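Local coordinates for protein tryptophane-5-halogenase (Microbispora sp. ATCC PTA-5024, PDB 5UAO) that probably uses reduced flavin to chlorinate a tryptophan of a lanthipeptide precursor at the indole 5-position during biosynthesis of the antibiotic NAI-107, at residues P99-F107 with G115-G123. Sequence-based numbering, arbitrary orientation.
Sequences PTWKLGIRF and GFVAPFDWG
Ile105 and Ala118 exchange paired backbone hydrogen bonds, as do Phe107 and Phe116 (Phe107 N to Phe116 O 2.8 Å), between strands 104-107 and 116-119, whose axes are antiparallel (167°) and approach to 4.6 Å. A fifth bond, Phe120 N to Leu103 O at 3.1 Å, extends the pairing past the non-hydrogen-bonded pair Gly104-Pro119. Phe107, Phe116 and Ala118 project from the same face. With chi1 at 54°, Phe116 has CG between its backbone N and carbonyl carbon, and its ring turns one face to Phe107 CB, a CH-pi contact 3.8 Å from the centroid. The ring planes are near parallel (21°) but slid apart, so they barely overlap; Phe107 CE2 meets Ala118 CB at the ring edge, 3.8 Å away. Replacing Phe116 with alanine would probably strip Phe107 CB of its aromatic cover and open a gap beside the Phe107 ring. Farther along, Phe120 points its edge at Lys102 O (3.3 Å from CE2), while the extended Lys102 chain crosses the Phe120 side chain at about a right angle, CE 3.8 Å from CZ, its NZ hydrogen-bonded to Thr74 O. Strands 104-108 and 116-119 form an antiparallel beta hairpin, which 104-108 joins to a mixed sheet of the flavin-dependent tryptophan halogenase fold by pairing in parallel with 274-279, leaving 116-119 outermost within the chain.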
loop_
_atom_site.group_PDB
_atom_site.type_symbol
_atom_site.label_atom_id
_atom_site.label_comp_id
_atom_site.label_asym_id
_atom_site.label_seq_id
_atom_site.Cartn_x
_atom_site.Cartn_y
_atom_site.Cartn_z
ATOM N N PRO A 99 -23.415 -21.237 13.277
ATOM C CA PRO A 99 -23.263 -20.327 12.157
ATOM C C PRO A 99 -23.802 -20.939 10.892
ATOM O O PRO A 99 -23.918 -22.185 10.788
ATOM C CB PRO A 99 -21.757 -20.215 12.008
ATOM C CG PRO A 99 -21.279 -21.618 12.450
ATOM C CD PRO A 99 -22.139 -21.850 13.643
ATOM N N THR A 100 -24.164 -20.067 9.949
ATOM C CA THR A 100 -24.293 -20.407 8.552
ATOM C C THR A 100 -23.188 -19.778 7.705
ATOM O O THR A 100 -22.320 -19.018 8.208
ATOM C CB THR A 100 -25.637 -19.971 7.985
ATOM O OG1 THR A 100 -25.748 -18.596 8.195
ATOM C CG2 THR A 100 -26.743 -20.660 8.709
ATOM N N TRP A 101 -23.201 -20.111 6.426
ATOM C CA TRP A 101 -22.116 -19.821 5.574
ATOM C C TRP A 101 -22.493 -18.747 4.585
ATOM O O TRP A 101 -23.602 -18.751 4.021
ATOM C CB TRP A 101 -21.596 -21.048 4.807
ATOM C CG TRP A 101 -20.955 -22.088 5.664
ATOM C CD1 TRP A 101 -20.438 -21.964 6.922
ATOM C CD2 TRP A 101 -20.844 -23.463 5.314
ATOM N NE1 TRP A 101 -19.974 -23.233 7.377
ATOM C CE2 TRP A 101 -20.232 -24.147 6.402
ATOM C CE3 TRP A 101 -21.208 -24.183 4.181
ATOM C CZ2 TRP A 101 -19.931 -25.525 6.351
ATOM C CZ3 TRP A 101 -20.902 -25.536 4.135
ATOM C CH2 TRP A 101 -20.274 -26.188 5.224
ATOM N N LYS A 102 -21.517 -17.891 4.345
ATOM C CA LYS A 102 -21.664 -16.749 3.384
ATOM C C LYS A 102 -20.564 -16.853 2.311
ATOM O O LYS A 102 -19.385 -16.744 2.611
ATOM C CB LYS A 102 -21.588 -15.465 4.148
ATOM C CG LYS A 102 -21.719 -14.232 3.281
ATOM C CD LYS A 102 -21.239 -12.990 4.021
ATOM C CE LYS A 102 -21.317 -11.772 3.139
ATOM N NZ LYS A 102 -20.674 -10.629 3.830
ATOM N N LEU A 103 -20.959 -17.201 1.096
ATOM C CA LEU A 103 -20.095 -17.368 -0.046
ATOM C C LEU A 103 -19.933 -16.023 -0.754
ATOM O O LEU A 103 -19.025 -15.821 -1.611
ATOM C CB LEU A 103 -20.720 -18.364 -1.048
ATOM C CG LEU A 103 -20.885 -19.805 -0.564
ATOM C CD1 LEU A 103 -21.351 -20.719 -1.657
ATOM C CD2 LEU A 103 -19.566 -20.278 -0.033
ATOM N N GLY A 104 -20.808 -15.115 -0.381
ATOM C CA GLY A 104 -20.799 -13.761 -0.921
ATOM C C GLY A 104 -22.096 -13.026 -0.644
ATOM O O GLY A 104 -22.839 -13.355 0.286
ATOM N N ILE A 105 -22.305 -11.955 -1.422
ATOM C CA ILE A 105 -23.506 -11.171 -1.353
ATOM C C ILE A 105 -24.242 -11.263 -2.708
ATOM O O ILE A 105 -23.644 -11.084 -3.793
ATOM C CB ILE A 105 -23.210 -9.689 -1.070
ATOM C CG1 ILE A 105 -22.493 -9.513 0.262
ATOM C CG2 ILE A 105 -24.488 -8.897 -1.163
ATOM C CD1 ILE A 105 -21.957 -8.134 0.580
ATOM N N ARG A 106 -25.524 -11.586 -2.614
ATOM C CA ARG A 106 -26.427 -11.430 -3.721
ATOM C C ARG A 106 -27.068 -10.065 -3.755
ATOM O O ARG A 106 -27.953 -9.737 -2.923
ATOM C CB ARG A 106 -27.522 -12.467 -3.634
ATOM C CG ARG A 106 -28.419 -12.514 -4.843
ATOM C CD ARG A 106 -29.508 -13.596 -4.800
ATOM N NE ARG A 106 -30.275 -13.315 -6.006
ATOM C CZ ARG A 106 -31.359 -12.537 -6.069
ATOM N NH1 ARG A 106 -31.962 -12.058 -4.981
ATOM N NH2 ARG A 106 -31.872 -12.282 -7.254
ATOM N N PHE A 107 -26.818 -9.373 -4.846
ATOM C CA PHE A 107 -27.257 -7.994 -5.009
ATOM C C PHE A 107 -28.486 -7.886 -5.934
ATOM O O PHE A 107 -28.351 -8.050 -7.161
ATOM C CB PHE A 107 -26.103 -7.180 -5.602
ATOM C CG PHE A 107 -25.099 -6.683 -4.613
ATOM C CD1 PHE A 107 -25.406 -5.609 -3.799
ATOM C CD2 PHE A 107 -23.831 -7.272 -4.499
ATOM C CE1 PHE A 107 -24.518 -5.139 -2.856
ATOM C CE2 PHE A 107 -22.930 -6.789 -3.580
ATOM C CZ PHE A 107 -23.275 -5.738 -2.735
ATOM N N GLY A 115 -30.322 -9.012 -11.102
ATOM C CA GLY A 115 -29.265 -8.590 -10.189
ATOM C C GLY A 115 -27.926 -9.243 -10.542
ATOM O O GLY A 115 -27.666 -9.614 -11.716
ATOM N N PHE A 116 -27.059 -9.377 -9.539
ATOM C CA PHE A 116 -25.721 -9.984 -9.740
ATOM C C PHE A 116 -25.238 -10.442 -8.400
ATOM O O PHE A 116 -25.776 -10.044 -7.369
ATOM C CB PHE A 116 -24.651 -9.041 -10.348
ATOM C CG PHE A 116 -24.482 -7.750 -9.586
ATOM C CD1 PHE A 116 -25.380 -6.703 -9.800
ATOM C CD2 PHE A 116 -23.490 -7.586 -8.632
ATOM C CE1 PHE A 116 -25.287 -5.514 -9.105
ATOM C CE2 PHE A 116 -23.379 -6.380 -7.929
ATOM C CZ PHE A 116 -24.255 -5.333 -8.179
ATOM N N VAL A 117 -24.205 -11.258 -8.426
ATOM C CA VAL A 117 -23.645 -11.838 -7.211
ATOM C C VAL A 117 -22.191 -11.454 -7.104
ATOM O O VAL A 117 -21.496 -11.295 -8.110
ATOM C CB VAL A 117 -23.811 -13.397 -7.132
ATOM C CG1 VAL A 117 -25.287 -13.769 -7.095
ATOM C CG2 VAL A 117 -23.101 -14.104 -8.247
ATOM N N ALA A 118 -21.759 -11.295 -5.867
ATOM C CA ALA A 118 -20.443 -10.876 -5.517
ATOM C C ALA A 118 -19.842 -11.894 -4.558
ATOM O O ALA A 118 -20.115 -11.849 -3.359
ATOM C CB ALA A 118 -20.533 -9.519 -4.830
ATOM N N PRO A 119 -18.934 -12.711 -5.050
ATOM C CA PRO A 119 -18.369 -13.780 -4.273
ATOM C C PRO A 119 -17.041 -13.416 -3.590
ATOM O O PRO A 119 -16.399 -12.448 -3.945
ATOM C CB PRO A 119 -18.176 -14.870 -5.335
ATOM C CG PRO A 119 -17.678 -14.087 -6.489
ATOM C CD PRO A 119 -18.455 -12.777 -6.456
ATOM N N PHE A 120 -16.593 -14.236 -2.642
ATOM C CA PHE A 120 -15.323 -14.003 -1.946
ATOM C C PHE A 120 -14.088 -14.643 -2.645
ATOM O O PHE A 120 -12.962 -14.401 -2.208
ATOM C CB PHE A 120 -15.378 -14.631 -0.553
ATOM C CG PHE A 120 -16.183 -13.861 0.463
ATOM C CD1 PHE A 120 -15.836 -12.532 0.805
ATOM C CD2 PHE A 120 -17.223 -14.480 1.148
ATOM C CE1 PHE A 120 -16.597 -11.825 1.753
ATOM C CE2 PHE A 120 -17.935 -13.813 2.146
ATOM C CZ PHE A 120 -17.642 -12.482 2.445
ATOM N N ASP A 121 -14.294 -15.481 -3.662
ATOM C CA ASP A 121 -13.238 -16.428 -4.139
ATOM C C ASP A 121 -12.456 -16.080 -5.404
ATOM O O ASP A 121 -11.839 -16.962 -6.065
ATOM C CB ASP A 121 -13.853 -17.770 -4.412
ATOM C CG ASP A 121 -14.776 -17.748 -5.615
ATOM O OD1 ASP A 121 -15.281 -16.661 -5.995
ATOM O OD2 ASP A 121 -15.009 -18.844 -6.158
ATOM N N TRP A 122 -12.486 -14.826 -5.775
ATOM C CA TRP A 122 -11.490 -14.345 -6.706
ATOM C C TRP A 122 -10.112 -14.935 -6.470
ATOM O O TRP A 122 -9.635 -14.946 -5.329
ATOM C CB TRP A 122 -11.368 -12.888 -6.479
ATOM C CG TRP A 122 -12.011 -12.239 -7.471
ATOM C CD1 TRP A 122 -13.332 -11.930 -7.545
ATOM C CD2 TRP A 122 -11.394 -11.803 -8.668
ATOM N NE1 TRP A 122 -13.569 -11.269 -8.728
ATOM C CE2 TRP A 122 -12.388 -11.171 -9.431
ATOM C CE3 TRP A 122 -10.077 -11.856 -9.152
ATOM C CZ2 TRP A 122 -12.113 -10.593 -10.682
ATOM C CZ3 TRP A 122 -9.797 -11.288 -10.370
ATOM C CH2 TRP A 122 -10.816 -10.660 -11.134
ATOM N N GLY A 123 -9.458 -15.417 -7.521
ATOM C CA GLY A 123 -8.221 -16.158 -7.286
ATOM C C GLY A 123 -8.414 -17.641 -7.503
ATOM O O GLY A 123 -8.553 -18.077 -8.683
#